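Local coordinates for GDNF family receptor alpha-3 (Homo sapiens, PDB 2GH0), which binds the neurotrophic factor artemin and, once it is bound, brings about autophosphorylation and activation of the RET receptor, at residues H61-G64 / L65-P69; L11-K14 / F15-C19; A196-M199 / R200-S203; Q135-C138 / L139-Y142. All blocks are in the same frame, centred on the assembly; numbering follows the deposited sequence.

Contact 1 of 4, residues H61-G64 / L65-P69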
loop_
_atom_site.group_PDB
_atom_site.type_symbol
_atom_site.label_atom_id
_atom_site.label_comp_id
_atom_site.label_asym_id
_atom_site.label_seq_id
_atom_site.Cartn_x
_atom_site.Cartn_y
_atom_site.Cartn_z
ATOM N N HIS C 61 -17.006 35.412 12.963
ATOM C CA HIS C 61 -17.228 33.962 13.075
ATOM C C HIS C 61 -17.347 33.504 14.516
ATOM O O HIS C 61 -18.234 32.736 14.884
ATOM C CB HIS C 61 -16.107 33.163 12.351
ATOM C CG HIS C 61 -16.133 33.334 10.868
ATOM N ND1 HIS C 61 -15.009 33.585 10.129
ATOM C CD2 HIS C 61 -17.164 33.307 9.990
ATOM C CE1 HIS C 61 -15.336 33.724 8.848
ATOM N NE2 HIS C 61 -16.645 33.571 8.744
ATOM N N ALA C 62 -16.466 33.993 15.343
ATOM C CA ALA C 62 -16.521 33.624 16.766
ATOM C C ALA C 62 -17.818 34.104 17.470
ATOM O O ALA C 62 -18.454 33.368 18.280
ATOM C CB ALA C 62 -15.180 34.153 17.452
ATOM N N GLN C 63 -18.277 35.323 17.147
ATOM C CA GLN C 63 -19.547 35.850 17.730
ATOM C C GLN C 63 -20.770 35.193 17.150
ATOM O O GLN C 63 -21.755 35.015 17.846
ATOM C CB GLN C 63 -19.577 37.380 17.467
ATOM C CG GLN C 63 -18.430 37.980 18.397
ATOM C CD GLN C 63 -18.225 39.449 18.262
ATOM O OE1 GLN C 63 -19.042 40.136 17.665
ATOM N NE2 GLN C 63 -17.129 39.946 18.836
ATOM N N GLY C 64 -20.701 34.769 15.899
ATOM C CA GLY C 64 -21.807 34.007 15.297
ATOM C C GLY C 64 -21.957 32.654 16.005
ATOM O O GLY C 64 -23.091 32.195 16.278
ATOM N N LEU C 65 -20.828 32.033 16.264
ATOM C CA LEU C 65 -20.806 30.698 16.859
ATOM C C LEU C 65 -21.492 30.742 18.263
ATOM O O LEU C 65 -22.324 29.892 18.663
ATOM C CB LEU C 65 -19.334 30.270 17.013
ATOM C CG LEU C 65 -19.191 28.870 17.637
ATOM C CD1 LEU C 65 -19.793 27.788 16.727
ATOM C CD2 LEU C 65 -17.749 28.502 18.067
ATOM N N LEU C 66 -21.083 31.715 19.046
ATOM C CA LEU C 66 -21.537 31.746 20.453
ATOM C C LEU C 66 -22.759 32.590 20.712
ATOM O O LEU C 66 -23.648 32.168 21.514
ATOM C CB LEU C 66 -20.348 32.222 21.286
ATOM C CG LEU C 66 -20.554 32.126 22.822
ATOM C CD1 LEU C 66 -20.913 30.749 23.231
ATOM C CD2 LEU C 66 -19.222 32.570 23.534
ATOM N N LEU C 67 -22.884 33.738 20.034
ATOM C CA LEU C 67 -23.972 34.725 20.295
ATOM C C LEU C 67 -25.049 34.516 19.305
ATOM O O LEU C 67 -25.504 35.428 18.655
ATOM C CB LEU C 67 -23.487 36.183 20.299
ATOM C CG LEU C 67 -22.278 36.432 21.226
ATOM C CD1 LEU C 67 -21.739 37.878 21.225
ATOM C CD2 LEU C 67 -22.550 35.973 22.659
ATOM N N CYS C 68 -25.519 33.273 19.250
ATOM C CA CYS C 68 -26.465 32.883 18.183
ATOM C C CYS C 68 -27.872 32.932 18.750
ATOM O O CYS C 68 -28.112 32.641 19.996
ATOM C CB CYS C 68 -26.094 31.498 17.605
ATOM S SG CYS C 68 -25.903 30.207 18.877
ATOM N N PRO C 69 -28.824 33.375 17.926
ATOM C CA PRO C 69 -30.177 33.588 18.430
ATOM C C PRO C 69 -31.030 32.301 18.457
ATOM O O PRO C 69 -30.879 31.491 17.556
ATOM C CB PRO C 69 -30.756 34.571 17.401
ATOM C CG PRO C 69 -30.078 34.246 16.141
ATOM C CD PRO C 69 -28.689 33.724 16.484
#
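Gln-63 and Leu-67 meet where helix 59-66 ends, in the more N-terminal of this chain's two GDNF/GAS1 domains, and the backbone leaves the helix through an inverse gamma turn centred on Leu-67. Backbone hydrogen bonds keep the helical pattern up to that point: Leu-65 N donates to His-61 O over 3.0 Å, Leu-66 N to Ala-62 O over 3.2 Å, and Leu-67 N to Gln-63 O over 2.8 Å. Cys-68 N then turns back to Leu-66 O in a weak bond, while Gly-64 O faces Cys-68 CB at 3.4 Å.

Side-chain carbons also lie against these carbonyls. Leu-67 CB sits 3.2 Å from Gln-63 O; the oxygen takes the amide bond and has this methylene packed beside it. The apolar contact of Gln-63 CG with Leu-67 CD1 is loose, at 4.4 Å, and both residues go on to touch Leu-139 of helix 135-143. Leucines suit this buried turn because they are branched and apolar: Leu-65 touches Phe-53, and Leu-66 touches both Phe-54 of helix 43-56 and Leu-143 of helix 135-143. The bare backbone of Gly-64 lets Phe-15 CB come within 3.1 Å of Gly-64 O.

The covalent link comes last. With chi1 at 52°, the sulfur of Cys-68 lies between its own backbone N and carbonyl carbon, and from there Cys-68 SG forms the disulfide with Cys-12 SG.

Contact 2 of 4, residues L11-K14 / F15-C19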
loop_
_atom_site.group_PDB
_atom_site.type_symbol
_atom_site.label_atom_id
_atom_site.label_comp_id
_atom_site.label_asym_id
_atom_site.label_seq_id
_atom_site.Cartn_x
_atom_site.Cartn_y
_atom_site.Cartn_z
ATOM N N LEU C 11 -30.618 28.430 14.257
ATOM C CA LEU C 11 -29.550 29.315 13.795
ATOM C C LEU C 11 -28.252 29.040 14.541
ATOM O O LEU C 11 -27.185 29.302 14.027
ATOM C CB LEU C 11 -29.929 30.804 13.955
ATOM C CG LEU C 11 -31.100 31.192 13.038
ATOM C CD1 LEU C 11 -31.323 32.685 13.044
ATOM C CD2 LEU C 11 -30.841 30.740 11.628
ATOM N N CYS C 12 -28.330 28.504 15.751
ATOM C CA CYS C 12 -27.069 28.118 16.416
ATOM C C CYS C 12 -26.326 27.028 15.607
ATOM O O CYS C 12 -25.130 27.121 15.413
ATOM C CB CYS C 12 -27.323 27.666 17.841
ATOM S SG CYS C 12 -27.634 29.164 18.877
ATOM N N LEU C 13 -27.061 26.046 15.097
ATOM C CA LEU C 13 -26.495 25.016 14.226
ATOM C C LEU C 13 -25.973 25.673 12.950
ATOM O O LEU C 13 -24.860 25.393 12.531
ATOM C CB LEU C 13 -27.532 23.919 13.875
ATOM C CG LEU C 13 -27.048 22.812 12.914
ATOM C CD1 LEU C 13 -25.689 22.199 13.326
ATOM C CD2 LEU C 13 -28.085 21.709 12.757
ATOM N N LYS C 14 -26.795 26.498 12.303
ATOM C CA LYS C 14 -26.327 27.193 11.085
ATOM C C LYS C 14 -25.036 28.000 11.294
ATOM O O LYS C 14 -24.102 27.951 10.442
ATOM C CB LYS C 14 -27.442 28.056 10.478
ATOM C CG LYS C 14 -28.567 27.244 9.877
ATOM C CD LYS C 14 -29.633 28.229 9.336
ATOM C CE LYS C 14 -30.846 27.548 8.706
ATOM N NZ LYS C 14 -31.485 28.456 7.638
ATOM N N PHE C 15 -24.953 28.764 12.382
ATOM C CA PHE C 15 -23.699 29.491 12.649
ATOM C C PHE C 15 -22.469 28.643 12.967
ATOM O O PHE C 15 -21.348 29.027 12.624
ATOM C CB PHE C 15 -23.885 30.576 13.704
ATOM C CG PHE C 15 -24.586 31.796 13.156
ATOM C CD1 PHE C 15 -25.957 31.971 13.360
ATOM C CD2 PHE C 15 -23.864 32.741 12.448
ATOM C CE1 PHE C 15 -26.645 33.079 12.845
ATOM C CE2 PHE C 15 -24.525 33.858 11.899
ATOM C CZ PHE C 15 -25.922 34.032 12.098
ATOM N N ALA C 16 -22.682 27.513 13.631
ATOM C CA ALA C 16 -21.607 26.505 13.812
ATOM C C ALA C 16 -21.125 26.101 12.445
ATOM O O ALA C 16 -19.945 26.019 12.183
ATOM C CB ALA C 16 -22.115 25.272 14.601
ATOM N N MET C 17 -22.051 25.827 11.559
ATOM C CA MET C 17 -21.657 25.373 10.222
ATOM C C MET C 17 -20.990 26.458 9.340
ATOM O O MET C 17 -20.132 26.124 8.486
ATOM C CB MET C 17 -22.862 24.717 9.546
ATOM C CG MET C 17 -23.284 23.410 10.279
ATOM S SD MET C 17 -21.968 22.167 10.445
ATOM C CE MET C 17 -21.306 22.464 12.064
ATOM N N LEU C 18 -21.369 27.742 9.510
ATOM C CA LEU C 18 -20.612 28.835 8.858
ATOM C C LEU C 18 -19.162 28.830 9.258
ATOM O O LEU C 18 -18.265 29.116 8.478
ATOM C CB LEU C 18 -21.167 30.187 9.237
ATOM C CG LEU C 18 -22.104 31.027 8.438
ATOM C CD1 LEU C 18 -22.144 32.420 9.154
ATOM C CD2 LEU C 18 -21.679 31.136 6.942
ATOM N N CYS C 19 -18.892 28.515 10.514
ATOM C CA CYS C 19 -17.505 28.367 10.988
ATOM C C CYS C 19 -16.821 27.182 10.282
ATOM O O CYS C 19 -15.664 27.278 9.809
ATOM C CB CYS C 19 -17.534 28.158 12.543
ATOM S SG CYS C 19 -15.876 27.891 13.369
#
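Phe-15 folds back on Leu-11, one helical turn earlier in helix 11-20 of the first GDNF/GAS1 domain. Its CG is anti to its own carbonyl carbon (chi1 -76°), a choice that leans the ring toward the preceding turn. There the ring edge meets Leu-11 O near the ring plane, with Phe-15 CD1 only 3.0 Å from that oxygen, and Phe-15 CE1 rests on Leu-11 CB at 4.1 Å. The same oxygen takes the backbone bond from Phe-15 N, 2.8 Å long and almost straight at 169°. Beyond the helix the ring meets His-202 with the planes inclined, and Phe-206 edge-to-face, as suits a large aromatic in a buried seam. Trimming this residue to an alanine would probably open a gap beside Leu-11 and leave the rings of His-202 and Phe-206 without their aromatic partner.

The second pair, Leu-13 and Met-17, meet at a slant. Met-17 is bent at both chi2 and chi3, curling its flexible thioether chain; its CG lies 4.1 Å from Leu-13 CD1 and 3.4 Å from Leu-13 O. Both side chains pack against the chain of another protein, Leu-13 on an acidic side chain and Met-17 on an apolar one. Ala-16, small enough for a close approach, touches Arg-29 and Arg-80, with its CB 3.4 Å from Leu-13 O. The two side-chain pairs, Leu-11 with Phe-15 and Leu-13 with Met-17, are thus apolar, consistent with one helix serving two surfaces: an aromatic side buried within the receptor and a Leu-13/Met-17 side that packs on the other protein.

Contact 3 of 4, residues A196-M199 / R200-S203; sequences AAKM and RFHS
The guanidinium of Arg-200 lies with one face over the backbone of Ala-196 and Ala-197, its NH1 3.6 Å from Ala-197 CA. Its NH2 also comes within 3.5 Å of Ala-196 CB; two alanines leave room for this, and the bend at chi3 (-129°) turns the flat group back along the helix. NH2 has a weak, long ion pair with Glu-193. The imidazole of His-202 carries Lys-198 O over one face, its CG 3.4 Å from that oxygen.

Lys-198 serves two rings. Bent at chi2 and chi3, its aliphatic chain crosses His-202 at a slant, with Lys-198 CG 3.6 Å from His-202 CE1, while Lys-198 CD reaches Phe-201 CD2 at 4.1 Å. The long methylene run of a lysine allows this, for it is the methylenes that do the touching.

All this lies along helix 189-205, which closes the chain's helical fold by running back past the more N-terminal GDNF/GAS1 domain. Its hydrogen bonds are regular, Arg-200 N to Ala-196 O and His-202 N to Lys-198 O both measuring 2.9 Å. Histidine suits the buried site, for its ring meets Phe-15 and ND1 is bonded to Leu-67 O at the end of helix 59-66. A phenylalanine here would probably leave Leu-67 O without its side-chain donor. Met-199, its chain extended beyond CG, touches Thr-160.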
loop_
_atom_site.group_PDB
_atom_site.type_symbol
_atom_site.label_atom_id
_atom_site.label_comp_id
_atom_site.label_asym_id
_atom_site.label_seq_id
_atom_site.Cartn_x
_atom_site.Cartn_y
_atom_site.Cartn_z
ATOM N N ALA C 196 -27.738 41.347 22.811
ATOM C CA ALA C 196 -29.066 41.369 22.152
ATOM C C ALA C 196 -29.011 41.903 20.723
ATOM O O ALA C 196 -29.619 41.334 19.781
ATOM C CB ALA C 196 -29.999 42.220 22.964
ATOM N N ALA C 197 -28.285 43.009 20.539
ATOM C CA ALA C 197 -28.193 43.612 19.170
ATOM C C ALA C 197 -27.498 42.642 18.188
ATOM O O ALA C 197 -27.881 42.525 17.023
ATOM C CB ALA C 197 -27.432 44.969 19.225
ATOM N N LYS C 198 -26.442 41.991 18.676
ATOM C CA LYS C 198 -25.673 41.062 17.851
ATOM C C LYS C 198 -26.544 39.892 17.521
ATOM O O LYS C 198 -26.541 39.411 16.392
ATOM C CB LYS C 198 -24.441 40.561 18.643
ATOM C CG LYS C 198 -23.413 39.722 17.786
ATOM C CD LYS C 198 -23.049 40.449 16.456
ATOM C CE LYS C 198 -22.196 41.680 16.650
ATOM N NZ LYS C 198 -21.798 42.229 15.236
ATOM N N MET C 199 -27.299 39.403 18.508
ATOM C CA MET C 199 -28.261 38.335 18.165
ATOM C C MET C 199 -29.312 38.704 17.126
ATOM O O MET C 199 -29.673 37.868 16.255
ATOM C CB MET C 199 -28.905 37.761 19.467
ATOM C CG MET C 199 -27.872 36.882 20.255
ATOM S SD MET C 199 -28.812 36.186 21.622
ATOM C CE MET C 199 -27.490 35.326 22.486
ATOM N N ARG C 200 -29.902 39.902 17.230
ATOM C CA ARG C 200 -30.819 40.400 16.194
ATOM C C ARG C 200 -30.141 40.419 14.832
ATOM O O ARG C 200 -30.696 39.976 13.821
ATOM C CB ARG C 200 -31.371 41.806 16.524
ATOM C CG ARG C 200 -32.408 41.996 17.756
ATOM C CD ARG C 200 -32.529 43.652 18.085
ATOM N NE ARG C 200 -32.315 43.844 19.561
ATOM C CZ ARG C 200 -31.650 44.849 20.077
ATOM N NH1 ARG C 200 -31.096 45.715 19.293
ATOM N NH2 ARG C 200 -31.496 44.982 21.392
ATOM N N PHE C 201 -28.897 40.894 14.813
ATOM C CA PHE C 201 -28.172 40.946 13.522
ATOM C C PHE C 201 -28.049 39.545 12.958
ATOM O O PHE C 201 -28.285 39.313 11.791
ATOM C CB PHE C 201 -26.762 41.536 13.701
ATOM C CG PHE C 201 -25.864 41.282 12.519
ATOM C CD1 PHE C 201 -26.172 41.819 11.264
ATOM C CD2 PHE C 201 -24.705 40.470 12.678
ATOM C CE1 PHE C 201 -25.337 41.537 10.139
ATOM C CE2 PHE C 201 -23.878 40.224 11.618
ATOM C CZ PHE C 201 -24.194 40.740 10.353
ATOM N N HIS C 202 -27.668 38.601 13.817
ATOM C CA HIS C 202 -27.625 37.187 13.392
ATOM C C HIS C 202 -28.936 36.608 12.817
ATOM O O HIS C 202 -28.914 35.925 11.769
ATOM C CB HIS C 202 -27.081 36.328 14.563
ATOM C CG HIS C 202 -25.636 36.589 14.814
ATOM N ND1 HIS C 202 -25.045 36.374 16.020
ATOM C CD2 HIS C 202 -24.665 37.077 13.994
ATOM C CE1 HIS C 202 -23.758 36.696 15.960
ATOM N NE2 HIS C 202 -23.504 37.140 14.743
ATOM N N SER C 203 -30.058 36.869 13.451
ATOM C CA SER C 203 -31.380 36.493 12.908
ATOM C C SER C 203 -31.636 37.123 11.526
ATOM O O SER C 203 -32.237 36.493 10.625
ATOM C CB SER C 203 -32.546 36.900 13.830
ATOM O OG SER C 203 -32.293 36.314 15.097
#

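Contact 4 of 4, residues Q135-C138 / L139-Y142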
loop_
_atom_site.group_PDB
_atom_site.type_symbol
_atom_site.label_atom_id
_atom_site.label_comp_id
_atom_site.label_asym_id
_atom_site.label_seq_id
_atom_site.Cartn_x
_atom_site.Cartn_y
_atom_site.Cartn_z
ATOM N N GLN C 135 -20.264 48.964 21.690
ATOM C CA GLN C 135 -20.670 47.550 21.911
ATOM C C GLN C 135 -19.658 46.543 21.331
ATOM O O GLN C 135 -19.477 45.518 21.927
ATOM C CB GLN C 135 -22.051 47.255 21.299
ATOM C CG GLN C 135 -23.182 48.111 21.893
ATOM C CD GLN C 135 -24.513 47.771 21.260
ATOM O OE1 GLN C 135 -24.580 47.217 20.137
ATOM N NE2 GLN C 135 -25.575 48.095 21.953
ATOM N N SER C 136 -19.055 46.796 20.162
ATOM C CA SER C 136 -18.208 45.751 19.525
ATOM C C SER C 136 -16.960 45.508 20.406
ATOM O O SER C 136 -16.433 44.385 20.453
ATOM C CB SER C 136 -17.714 46.152 18.100
ATOM O OG SER C 136 -17.085 47.421 18.134
ATOM N N ARG C 137 -16.451 46.569 21.009
ATOM C CA ARG C 137 -15.305 46.437 21.942
ATOM C C ARG C 137 -15.667 45.658 23.232
ATOM O O ARG C 137 -14.844 44.866 23.776
ATOM C CB ARG C 137 -14.767 47.819 22.293
ATOM C CG ARG C 137 -14.199 48.585 21.088
ATOM C CD ARG C 137 -13.352 49.735 21.632
ATOM N NE ARG C 137 -12.738 50.603 20.631
ATOM C CZ ARG C 137 -11.642 50.300 19.926
ATOM N NH1 ARG C 137 -11.029 49.114 20.065
ATOM N NH2 ARG C 137 -11.159 51.179 19.056
ATOM N N CYS C 138 -16.894 45.881 23.734
ATOM C CA CYS C 138 -17.429 45.107 24.845
ATOM C C CYS C 138 -17.575 43.624 24.511
ATOM O O CYS C 138 -17.161 42.791 25.308
ATOM C CB CYS C 138 -18.771 45.679 25.369
ATOM S SG CYS C 138 -19.600 44.580 26.554
ATOM N N LEU C 139 -18.090 43.292 23.326
ATOM C CA LEU C 139 -18.256 41.875 22.984
ATOM C C LEU C 139 -16.923 41.166 22.893
ATOM O O LEU C 139 -16.772 40.033 23.366
ATOM C CB LEU C 139 -19.011 41.722 21.650
ATOM C CG LEU C 139 -20.524 42.048 21.812
ATOM C CD1 LEU C 139 -21.224 41.701 20.455
ATOM C CD2 LEU C 139 -21.367 41.454 23.040
ATOM N N ARG C 140 -15.943 41.862 22.324
ATOM C CA ARG C 140 -14.604 41.260 22.134
ATOM C C ARG C 140 -13.953 41.025 23.489
ATOM O O ARG C 140 -13.279 40.011 23.696
ATOM C CB ARG C 140 -13.773 42.161 21.213
ATOM C CG ARG C 140 -12.271 41.865 21.193
ATOM C CD ARG C 140 -11.492 42.995 20.572
ATOM N NE ARG C 140 -11.785 43.215 19.162
ATOM C CZ ARG C 140 -12.417 44.282 18.670
ATOM N NH1 ARG C 140 -12.818 45.277 19.456
ATOM N NH2 ARG C 140 -12.614 44.377 17.356
ATOM N N ALA C 141 -14.162 41.938 24.430
ATOM C CA ALA C 141 -13.605 41.801 25.799
ATOM C C ALA C 141 -14.320 40.719 26.626
ATOM O O ALA C 141 -13.701 39.966 27.388
ATOM C CB ALA C 141 -13.699 43.131 26.528
ATOM N N TYR C 142 -15.630 40.638 26.466
ATOM C CA TYR C 142 -16.428 39.534 27.042
ATOM C C TYR C 142 -15.954 38.175 26.526
ATOM O O TYR C 142 -15.614 37.293 27.331
ATOM C CB TYR C 142 -17.911 39.733 26.718
ATOM C CG TYR C 142 -18.790 38.586 27.232
ATOM C CD1 TYR C 142 -19.146 38.487 28.575
ATOM C CD2 TYR C 142 -19.249 37.603 26.360
ATOM C CE1 TYR C 142 -19.963 37.429 29.035
ATOM C CE2 TYR C 142 -20.068 36.527 26.821
ATOM C CZ TYR C 142 -20.386 36.454 28.179
ATOM O OH TYR C 142 -21.132 35.328 28.550
#
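Arg-140 and Arg-137 run side by side and point the same way along helix 135-143, a helix of the second GDNF/GAS1 domain, packed on helix 189-205. The course of Arg-140 explains the pair. Its CB starts against the preceding turn, 3.5 Å from Ser-136 O, the oxygen that also takes the bond from Arg-140 N. With CG anti to the backbone N the chain first heads outward; a bend at chi3 (-65°) then brings the guanidinium back toward the helix. Its NH1 ends 3.7 Å from Arg-137 CA and 3.9 Å from Arg-137 CG, which stands in the plane of the group at its edge. At the tip, NH2 makes a salt bridge to Glu-59.

Arg-137 is extended from CG to NE; the two guanidinium planes are inclined by 53°, and the NH1 atoms of Arg-137 and Arg-140 lie 4.3 Å apart. Such like charges would be expected to repel, and the carboxylate of Glu-59 probably eases the cost for Arg-140. Long, exposed arginines suit this outer side.

The inner side is unlike it, and apolar or covalent links hold it: Leu-139 packs on Ala-194 and Ile-195 of helix 189-205, Cys-138 is tied to Cys-122 by a disulfide, and Tyr-142 lies on Phe-118 of helix 109-121. Within the helix, Leu-139 CG comes 3.6 Å from Gln-135 O. Tyr-142 N donates to Cys-138 O over 2.9 Å, the N-H pointing at the oxygen at 167°.

From the N terminus the order is contact 2, contact 1, contact 4, contact 3. Each joins neighbouring turns of one helix or a helix end, so none closes a long loop, and the four follow in series without nesting or crossing. In space they gather. Contacts 1 and 2, with centres about 8 Å apart, are stitched by a disulfide within one GDNF/GAS1 domain, whereas contact 4 belongs to the other and approaches contact 1 through packing of Gln-63 and Leu-67 on Leu-139. Contact 3, last in the chain, touches all the others, consistent with helix 189-205 joining the two domains. Contacts 2 and 4 do not touch, their nearest atoms being about 12 Å apart.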